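Local coordinates for protein ornithine carbamoyltransferase (Giardia intestinalis, PDB 3GRF) that probably catalyses the reversible transfer of a carbamoyl group between carbamoyl phosphate and ornithine, a step associated with arginine degradation, at residues 6-11 with 18-23; 174-179 with 203-208; 181-186 with 207-212. One frame throughout, in Å; residues are numbered along the deposited sequence.

Contact 1. Residues 6-11 with 18-23; sequences QTRHLL and PKELAY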
loop_
_atom_site.group_PDB
_atom_site.type_symbol
_atom_site.label_atom_id
_atom_site.label_comp_id
_atom_site.label_asym_id
_atom_site.label_seq_id
_atom_site.Cartn_x
_atom_site.Cartn_y
_atom_site.Cartn_z
ATOM N N GLN A 6 7.395 -22.342 19.073
ATOM C CA GLN A 6 8.272 -23.114 18.267
ATOM C C GLN A 6 8.523 -22.346 16.976
ATOM O O GLN A 6 9.421 -22.703 16.209
ATOM C CB GLN A 6 7.710 -24.507 18.018
ATOM C CG GLN A 6 8.145 -25.527 19.040
ATOM C CD GLN A 6 9.545 -26.022 18.773
ATOM O OE1 GLN A 6 10.509 -25.304 18.978
ATOM N NE2 GLN A 6 9.861 -27.223 18.320
ATOM N N THR A 7 7.704 -21.289 16.707
ATOM C CA THR A 7 8.068 -20.322 15.688
ATOM C C THR A 7 9.095 -19.338 16.256
ATOM O O THR A 7 8.911 -18.784 17.347
ATOM C CB THR A 7 6.816 -19.609 15.177
ATOM O OG1 THR A 7 5.911 -20.596 14.672
ATOM C CG2 THR A 7 7.150 -18.640 14.066
ATOM N N ARG A 8 10.188 -19.118 15.529
ATOM C CA ARG A 8 11.175 -18.107 15.944
ATOM C C ARG A 8 10.729 -16.698 15.605
ATOM O O ARG A 8 10.361 -16.421 14.463
ATOM C CB ARG A 8 12.567 -18.372 15.334
ATOM C CG ARG A 8 13.370 -19.398 16.081
ATOM C CD ARG A 8 14.597 -18.761 16.718
ATOM N NE ARG A 8 15.779 -19.088 15.939
ATOM C CZ ARG A 8 16.936 -18.435 15.943
ATOM N NH1 ARG A 8 17.159 -17.360 16.695
ATOM N NH2 ARG A 8 17.883 -18.886 15.163
ATOM N N HIS A 9 10.825 -15.825 16.608
ATOM C CA HIS A 9 10.494 -14.417 16.544
ATOM C C HIS A 9 11.783 -13.595 16.652
ATOM O O HIS A 9 12.878 -14.164 16.714
ATOM C CB HIS A 9 9.558 -14.053 17.696
ATOM C CG HIS A 9 8.161 -14.698 17.495
ATOM N ND1 HIS A 9 7.335 -14.313 16.454
ATOM C CD2 HIS A 9 7.490 -15.663 18.170
ATOM C CE1 HIS A 9 6.215 -15.007 16.505
ATOM N NE2 HIS A 9 6.285 -15.835 17.537
ATOM N N LEU A 10 11.660 -12.281 16.697
ATOM C CA LEU A 10 12.786 -11.371 16.852
ATOM C C LEU A 10 12.199 -10.181 17.561
ATOM O O LEU A 10 11.821 -9.186 16.945
ATOM C CB LEU A 10 13.385 -10.940 15.475
ATOM C CG LEU A 10 14.673 -10.104 15.421
ATOM C CD1 LEU A 10 15.886 -10.941 15.806
ATOM C CD2 LEU A 10 14.882 -9.505 14.033
ATOM N N LEU A 11 12.111 -10.280 18.881
ATOM C CA LEU A 11 11.548 -9.235 19.701
ATOM C C LEU A 11 12.656 -8.316 20.242
ATOM O O LEU A 11 12.403 -7.158 20.575
ATOM C CB LEU A 11 10.725 -9.843 20.843
ATOM C CG LEU A 11 9.493 -10.757 20.596
ATOM C CD1 LEU A 11 8.383 -10.357 21.545
ATOM C CD2 LEU A 11 8.933 -10.766 19.170
ATOM N N PRO A 18 25.189 -15.246 18.710
ATOM C CA PRO A 18 26.212 -14.382 18.168
ATOM C C PRO A 18 26.541 -14.679 16.704
ATOM O O PRO A 18 26.824 -13.761 15.943
ATOM C CB PRO A 18 27.440 -14.718 19.039
ATOM C CG PRO A 18 26.922 -15.244 20.271
ATOM C CD PRO A 18 25.671 -15.974 19.900
ATOM N N LYS A 19 26.525 -15.955 16.308
ATOM C CA LYS A 19 26.847 -16.302 14.937
ATOM C C LYS A 19 25.702 -15.949 13.985
ATOM O O LYS A 19 25.937 -15.640 12.823
ATOM C CB LYS A 19 27.150 -17.788 14.826
ATOM C CG LYS A 19 27.542 -18.246 13.441
ATOM C CD LYS A 19 28.889 -18.995 13.472
ATOM C CE LYS A 19 29.595 -19.015 12.063
ATOM N NZ LYS A 19 30.730 -20.022 12.050
ATOM N N GLU A 20 24.467 -16.031 14.468
ATOM C CA GLU A 20 23.328 -15.614 13.671
ATOM C C GLU A 20 23.359 -14.130 13.403
ATOM O O GLU A 20 23.040 -13.702 12.308
ATOM C CB GLU A 20 22.009 -15.998 14.353
ATOM C CG GLU A 20 21.795 -17.489 14.314
ATOM C CD GLU A 20 20.604 -17.923 15.095
ATOM O OE1 GLU A 20 20.198 -17.223 16.065
ATOM O OE2 GLU A 20 20.052 -18.976 14.715
ATOM N N LEU A 21 23.732 -13.341 14.409
ATOM C CA LEU A 21 23.853 -11.889 14.223
ATOM C C LEU A 21 24.961 -11.554 13.245
ATOM O O LEU A 21 24.795 -10.688 12.418
ATOM C CB LEU A 21 24.116 -11.197 15.563
ATOM C CG LEU A 21 24.396 -9.702 15.505
ATOM C CD1 LEU A 21 23.475 -9.064 14.421
ATOM C CD2 LEU A 21 24.237 -9.002 16.931
ATOM N N ALA A 22 26.089 -12.270 13.327
ATOM C CA ALA A 22 27.217 -12.075 12.409
ATOM C C ALA A 22 26.935 -12.555 10.994
ATOM O O ALA A 22 27.431 -11.970 10.044
ATOM C CB ALA A 22 28.451 -12.765 12.959
ATOM N N TYR A 23 26.160 -13.632 10.859
ATOM C CA TYR A 23 25.646 -14.076 9.566
ATOM C C TYR A 23 24.707 -13.028 8.944
ATOM O O TYR A 23 24.795 -12.724 7.769
ATOM C CB TYR A 23 24.933 -15.426 9.722
ATOM C CG TYR A 23 24.175 -15.845 8.486
ATOM C CD1 TYR A 23 24.796 -16.547 7.461
ATOM C CD2 TYR A 23 22.850 -15.523 8.343
ATOM C CE1 TYR A 23 24.083 -16.912 6.311
ATOM C CE2 TYR A 23 22.142 -15.889 7.229
ATOM C CZ TYR A 23 22.763 -16.556 6.217
ATOM O OH TYR A 23 22.008 -16.898 5.137
#
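Arg-8 and Glu-20 form a salt bridge at the surface, their side chains coming from opposite directions, and this single charged pair accounts for the 92 Å² buried between residues 6-11 and 18-23. The guanidinium offers its edge to the carboxylate, and the two flat groups are nearly coplanar, with 17° between their planes. Arg-8 NH1 donates to Glu-20 OE1 over 3.1 Å, with a bent N-H...O angle of 142°. The oxygen lies close to the guanidinium plane and is approached on its syn side, from somewhat above the carboxylate plane. The second arm of the salt bridge, from Arg-8 NH2 to Glu-20 OE2, is modelled too short for its exact geometry to be trusted. Arginine suits the place because its chain is long enough to cross from loop to helix and its planar end can offer N-H groups to both carboxylate oxygens; bends at chi2 and chi3 direct the guanidinium.

Glu-20 sits in the first turn of helix 18-33, and its OE1 has a second partner, the backbone N of Cys-17 just before the helix. The carboxylate thus serves both the start of the helix and the arginine, and the helix N terminus would probably stabilise its negative charge. Its CG is turned beside the backbone N (chi1 -71°), and the rest of the chain runs extended toward Arg-8.

Residues 6-11 precede this helix in the carbamoyl-phosphate binding domain. Leu-10 makes backbone hydrogen bonds with Cys-125 and Asn-127, fastening the segment beside strand 125-127, outermost within this chain. Phe-321 of helix 303-322 touches both Arg-8 and Leu-10.

Contact 2. Residues 174-179 with 203-208; sequences VTYDLM and KEVIDE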
loop_
_atom_site.group_PDB
_atom_site.type_symbol
_atom_site.label_atom_id
_atom_site.label_comp_id
_atom_site.label_asym_id
_atom_site.label_seq_id
_atom_site.Cartn_x
_atom_site.Cartn_y
_atom_site.Cartn_z
ATOM N N VAL A 174 16.459 1.619 22.459
ATOM C CA VAL A 174 17.567 1.629 21.491
ATOM C C VAL A 174 18.884 1.312 22.208
ATOM O O VAL A 174 19.661 0.502 21.728
ATOM C CB VAL A 174 17.575 2.950 20.603
ATOM C CG1 VAL A 174 18.980 3.312 20.092
ATOM C CG2 VAL A 174 16.601 2.810 19.391
ATOM N N THR A 175 19.134 1.935 23.367
ATOM C CA THR A 175 20.301 1.669 24.212
ATOM C C THR A 175 20.307 0.213 24.686
ATOM O O THR A 175 21.332 -0.440 24.564
ATOM C CB THR A 175 20.333 2.593 25.436
ATOM O OG1 THR A 175 19.999 3.921 25.010
ATOM C CG2 THR A 175 21.702 2.597 26.105
ATOM N N TYR A 176 19.163 -0.280 25.182
ATOM C CA TYR A 176 18.984 -1.705 25.520
ATOM C C TYR A 176 19.439 -2.612 24.414
ATOM O O TYR A 176 20.215 -3.534 24.633
ATOM C CB TYR A 176 17.525 -2.024 25.837
ATOM C CG TYR A 176 17.002 -1.275 27.062
ATOM C CD1 TYR A 176 15.664 -1.339 27.406
ATOM C CD2 TYR A 176 17.863 -0.477 27.846
ATOM C CE1 TYR A 176 15.160 -0.628 28.521
ATOM C CE2 TYR A 176 17.371 0.242 28.994
ATOM C CZ TYR A 176 16.033 0.149 29.309
ATOM O OH TYR A 176 15.550 0.845 30.416
ATOM N N ASP A 177 18.943 -2.375 23.219
ATOM C CA ASP A 177 19.270 -3.309 22.130
ATOM C C ASP A 177 20.722 -3.156 21.635
ATOM O O ASP A 177 21.309 -4.132 21.162
ATOM C CB ASP A 177 18.222 -3.177 20.993
ATOM C CG ASP A 177 17.537 -4.494 20.636
ATOM O OD1 ASP A 177 17.730 -5.535 21.294
ATOM O OD2 ASP A 177 16.786 -4.487 19.657
ATOM N N LEU A 178 21.339 -1.943 21.750
ATOM C CA LEU A 178 22.782 -1.722 21.390
ATOM C C LEU A 178 23.647 -2.493 22.398
ATOM O O LEU A 178 24.602 -3.166 21.997
ATOM C CB LEU A 178 23.134 -0.218 21.431
ATOM C CG LEU A 178 23.476 0.566 20.144
ATOM C CD1 LEU A 178 23.352 -0.309 18.894
ATOM C CD2 LEU A 178 22.572 1.795 20.010
ATOM N N MET A 179 23.319 -2.378 23.684
ATOM C CA MET A 179 24.037 -3.124 24.716
ATOM C C MET A 179 23.996 -4.616 24.418
ATOM O O MET A 179 25.035 -5.294 24.500
ATOM C CB MET A 179 23.418 -2.860 26.084
ATOM C CG MET A 179 23.592 -1.401 26.596
ATOM S SD MET A 179 22.425 -1.040 27.948
ATOM C CE MET A 179 22.976 -2.168 29.215
ATOM N N LYS A 203 18.399 -2.600 35.345
ATOM C CA LYS A 203 19.245 -3.741 35.796
ATOM C C LYS A 203 19.003 -5.067 35.044
ATOM O O LYS A 203 19.949 -5.861 34.820
ATOM C CB LYS A 203 19.210 -3.941 37.326
ATOM C CG LYS A 203 20.151 -5.058 37.802
ATOM C CD LYS A 203 20.993 -4.690 39.052
ATOM C CE LYS A 203 21.976 -5.824 39.399
ATOM N NZ LYS A 203 21.339 -7.184 39.322
ATOM N N GLU A 204 17.760 -5.286 34.637
ATOM C CA GLU A 204 17.386 -6.466 33.897
ATOM C C GLU A 204 18.183 -6.570 32.596
ATOM O O GLU A 204 18.635 -7.659 32.208
ATOM C CB GLU A 204 15.856 -6.541 33.711
ATOM C CG GLU A 204 15.272 -6.114 32.367
ATOM C CD GLU A 204 14.086 -6.976 31.933
ATOM O OE1 GLU A 204 14.291 -7.978 31.188
ATOM O OE2 GLU A 204 12.941 -6.646 32.331
ATOM N N VAL A 205 18.412 -5.417 31.976
ATOM C CA VAL A 205 19.050 -5.335 30.658
ATOM C C VAL A 205 20.574 -5.547 30.819
ATOM O O VAL A 205 21.188 -6.324 30.088
ATOM C CB VAL A 205 18.664 -3.995 29.932
ATOM C CG1 VAL A 205 19.513 -3.756 28.721
ATOM C CG2 VAL A 205 17.161 -3.986 29.571
ATOM N N ILE A 206 21.168 -4.905 31.818
ATOM C CA ILE A 206 22.570 -5.139 32.196
ATOM C C ILE A 206 22.805 -6.633 32.489
ATOM O O ILE A 206 23.715 -7.257 31.896
ATOM C CB ILE A 206 22.972 -4.274 33.407
ATOM C CG1 ILE A 206 22.648 -2.804 33.154
ATOM C CG2 ILE A 206 24.458 -4.412 33.703
ATOM C CD1 ILE A 206 22.594 -1.935 34.471
ATOM N N ASP A 207 21.953 -7.230 33.325
ATOM C CA ASP A 207 22.029 -8.678 33.639
ATOM C C ASP A 207 21.952 -9.594 32.412
ATOM O O ASP A 207 22.769 -10.514 32.257
ATOM C CB ASP A 207 20.914 -9.102 34.607
ATOM C CG ASP A 207 21.068 -8.493 35.996
ATOM O OD1 ASP A 207 22.091 -7.815 36.263
ATOM O OD2 ASP A 207 20.159 -8.700 36.824
ATOM N N GLU A 208 20.965 -9.363 31.550
ATOM C CA GLU A 208 20.914 -10.099 30.271
ATOM C C GLU A 208 22.224 -10.018 29.525
ATOM O O GLU A 208 22.715 -11.022 28.970
ATOM C CB GLU A 208 19.791 -9.582 29.364
ATOM C CG GLU A 208 19.839 -10.188 27.943
ATOM C CD GLU A 208 18.596 -9.902 27.124
ATOM O OE1 GLU A 208 18.080 -8.766 27.216
ATOM O OE2 GLU A 208 18.147 -10.805 26.380
#
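One face of the Tyr-176 ring carries Val-205 CG2, a CH-pi contact in which the methyl lies 3.8 Å from the ring centroid and 14° off the normal. It is displaced toward the CG and CD1 side of the ring. The other methyl, Val-205 CG1, reaches Tyr-176 CD2 at 3.8 Å. Ile-202 and Met-171 also touch the tyrosine side chain. Beta-branched valine suits its place by bringing two methyls to the partner helix, and the tyrosine's broad face can take one of them. With chi1 of Val-205 at 168°, CG2 takes the ring, while CG1 also meets Met-179 CE at 3.8 Å. A flexible methionine fits here, since its bend at chi3 lets the same CE touch Ile-206 CG1 at 4.0 Å.

Segments 174-179 and 203-208 run nearly parallel, 15° apart, with their axes 9.9 Å from each other at closest. Their helices follow successive strands, 164-167 and 188-192, of the parallel sheet in the Rossmann-like Asp/Orn binding domain, and the first forms the helical link of a beta-alpha-beta crossover.

Beyond the apolar patch, Arg-180 forms salt bridges with both Asp-177 and Glu-208. Within helix 203-216, Lys-203 NZ donates to both oxygens of Asp-207, using their syn lone pairs.

Contact 3. Residues 181-186 with 207-212; sequences GCALLG and DECEEI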
loop_
_atom_site.group_PDB
_atom_site.type_symbol
_atom_site.label_atom_id
_atom_site.label_comp_id
_atom_site.label_asym_id
_atom_site.label_seq_id
_atom_site.Cartn_x
_atom_site.Cartn_y
_atom_site.Cartn_z
ATOM N N GLY A 181 23.521 -6.053 21.402
ATOM C CA GLY A 181 24.304 -6.328 20.178
ATOM C C GLY A 181 25.790 -6.406 20.512
ATOM O O GLY A 181 26.479 -7.328 20.095
ATOM N N CYS A 182 26.272 -5.441 21.291
ATOM C CA CYS A 182 27.652 -5.385 21.734
ATOM C C CYS A 182 27.981 -6.652 22.531
ATOM O O CYS A 182 28.991 -7.265 22.308
ATOM C CB CYS A 182 27.882 -4.201 22.679
ATOM S SG CYS A 182 28.056 -2.571 22.010
ATOM N N ALA A 183 27.174 -6.995 23.520
ATOM C CA ALA A 183 27.451 -8.183 24.323
ATOM C C ALA A 183 27.618 -9.411 23.432
ATOM O O ALA A 183 28.515 -10.207 23.649
ATOM C CB ALA A 183 26.332 -8.410 25.249
ATOM N N LEU A 184 26.688 -9.553 22.476
ATOM C CA LEU A 184 26.584 -10.653 21.505
ATOM C C LEU A 184 27.844 -10.715 20.642
ATOM O O LEU A 184 28.376 -11.787 20.377
ATOM C CB LEU A 184 25.337 -10.423 20.583
ATOM C CG LEU A 184 24.236 -11.490 20.422
ATOM C CD1 LEU A 184 24.178 -12.419 21.625
ATOM C CD2 LEU A 184 22.883 -10.828 20.208
ATOM N N LEU A 185 28.292 -9.514 20.229
ATOM C CA LEU A 185 29.437 -9.390 19.327
ATOM C C LEU A 185 30.793 -9.268 20.045
ATOM O O LEU A 185 31.835 -9.351 19.405
ATOM C CB LEU A 185 29.215 -8.244 18.296
ATOM C CG LEU A 185 28.090 -8.526 17.273
ATOM C CD1 LEU A 185 27.763 -7.237 16.551
ATOM C CD2 LEU A 185 28.493 -9.603 16.174
ATOM N N GLY A 186 30.769 -9.105 21.368
ATOM C CA GLY A 186 31.987 -9.133 22.167
ATOM C C GLY A 186 32.694 -7.799 22.149
ATOM O O GLY A 186 33.932 -7.726 22.197
ATOM N N ASP A 207 21.953 -7.230 33.325
ATOM C CA ASP A 207 22.029 -8.678 33.639
ATOM C C ASP A 207 21.952 -9.594 32.412
ATOM O O ASP A 207 22.769 -10.514 32.257
ATOM C CB ASP A 207 20.914 -9.102 34.607
ATOM C CG ASP A 207 21.068 -8.493 35.996
ATOM O OD1 ASP A 207 22.091 -7.815 36.263
ATOM O OD2 ASP A 207 20.159 -8.700 36.824
ATOM N N GLU A 208 20.965 -9.363 31.550
ATOM C CA GLU A 208 20.914 -10.099 30.271
ATOM C C GLU A 208 22.224 -10.018 29.525
ATOM O O GLU A 208 22.715 -11.022 28.970
ATOM C CB GLU A 208 19.791 -9.582 29.364
ATOM C CG GLU A 208 19.839 -10.188 27.943
ATOM C CD GLU A 208 18.596 -9.902 27.124
ATOM O OE1 GLU A 208 18.080 -8.766 27.216
ATOM O OE2 GLU A 208 18.147 -10.805 26.380
ATOM N N CYS A 209 22.778 -8.816 29.453
ATOM C CA CYS A 209 24.013 -8.654 28.685
ATOM C C CYS A 209 25.186 -9.374 29.305
ATOM O O CYS A 209 26.013 -9.975 28.591
ATOM C CB CYS A 209 24.366 -7.188 28.463
ATOM S SG CYS A 209 23.197 -6.359 27.447
ATOM N N GLU A 210 25.294 -9.311 30.625
ATOM C CA GLU A 210 26.452 -9.922 31.270
ATOM C C GLU A 210 26.338 -11.457 31.212
ATOM O O GLU A 210 27.322 -12.161 31.008
ATOM C CB GLU A 210 26.659 -9.324 32.661
ATOM C CG GLU A 210 27.010 -7.821 32.509
ATOM C CD GLU A 210 27.462 -7.140 33.789
ATOM O OE1 GLU A 210 26.886 -7.410 34.869
ATOM O OE2 GLU A 210 28.386 -6.300 33.701
ATOM N N GLU A 211 25.110 -11.958 31.280
ATOM C CA GLU A 211 24.824 -13.351 30.990
ATOM C C GLU A 211 25.075 -13.794 29.551
ATOM O O GLU A 211 25.534 -14.929 29.342
ATOM C CB GLU A 211 23.392 -13.694 31.364
ATOM C CG GLU A 211 23.027 -15.137 31.047
ATOM C CD GLU A 211 21.556 -15.412 31.201
ATOM O OE1 GLU A 211 21.120 -16.500 30.749
ATOM O OE2 GLU A 211 20.837 -14.539 31.762
ATOM N N ILE A 212 24.764 -12.968 28.542
ATOM C CA ILE A 212 25.042 -13.471 27.200
ATOM C C ILE A 212 26.539 -13.504 26.967
ATOM O O ILE A 212 27.046 -14.421 26.335
ATOM C CB ILE A 212 24.244 -12.820 26.011
ATOM C CG1 ILE A 212 25.108 -11.850 25.225
ATOM C CG2 ILE A 212 22.914 -12.171 26.444
ATOM C CD1 ILE A 212 25.987 -12.497 24.319
#
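Ala-183 and Leu-184 pack against Cys-209 and Ile-212 in a buried, largely apolar contact, with no hydrogen bond across it, between two nearly parallel helices of the Rossmann-like Asp/Orn binding domain. Both belong to beta-alpha-beta crossovers: helix 173-185 leads into strand 188-192, and helix 203-216 makes the next connection, to strand 221-225. The short segments run 11° apart, with axes only 8.7 Å from each other.

Alanine permits that closeness. Its CA comes within 5.6 Å of the CA of Cys-209, and with just one methyl it lets the backbones approach: Ala-183 CB lies 3.7 Å from Cys-209 O and 4.0 Å from Cys-209 CB. Ile-212 points toward helix 173-185 and lays its CG1 3.7 Å from Ala-183 CB. Farther out, its CD1 meets Leu-184 CD1, the side chains crossing at about a right angle. Both side chains have unusual torsions and the isoleucine is placed doubtfully, so the very tight methyl pair carries little weight. The leucine also touches Leu-21 of helix 18-33, so its bulk fills a junction of three helices.

Cys-182 takes no part in this interface and forms a disulfide with Cys-189 on the following strand. Between them the helix ends in a Schellman motif, where Gly-186 adopts a positive phi (82°) that glycine accommodates easily. Met-187 N returns to Cys-182 O, and Gly-186 N makes a weak 3.4 Å bond to Ala-183 O, which also accepts from Thr-218 OG1.

In the fold
From the N terminus, contact 1 closes a short loop of six residues, joining the opening segment to helix 18-33 in the carbamoyl-phosphate binding domain before the other two begin. Contacts 2 and 3 each close over the turn and strand 188-192 that separate helix 173-185 from helix 203-216. Their spans overlap and run in the same order, ending on the same part of helix 203-216, and they form successive levels of one helix pair, sharing Asp-207 and Glu-208, with centres about 8 Å apart. Contact 1 reaches this pair through contact 3: Leu-21 packs on Leu-184 and Leu-185, and Pro-18 on the Leu-184 carbonyl, joining the two family domains. Contact 2 does not touch contact 1, their centres lying about 17 Å apart.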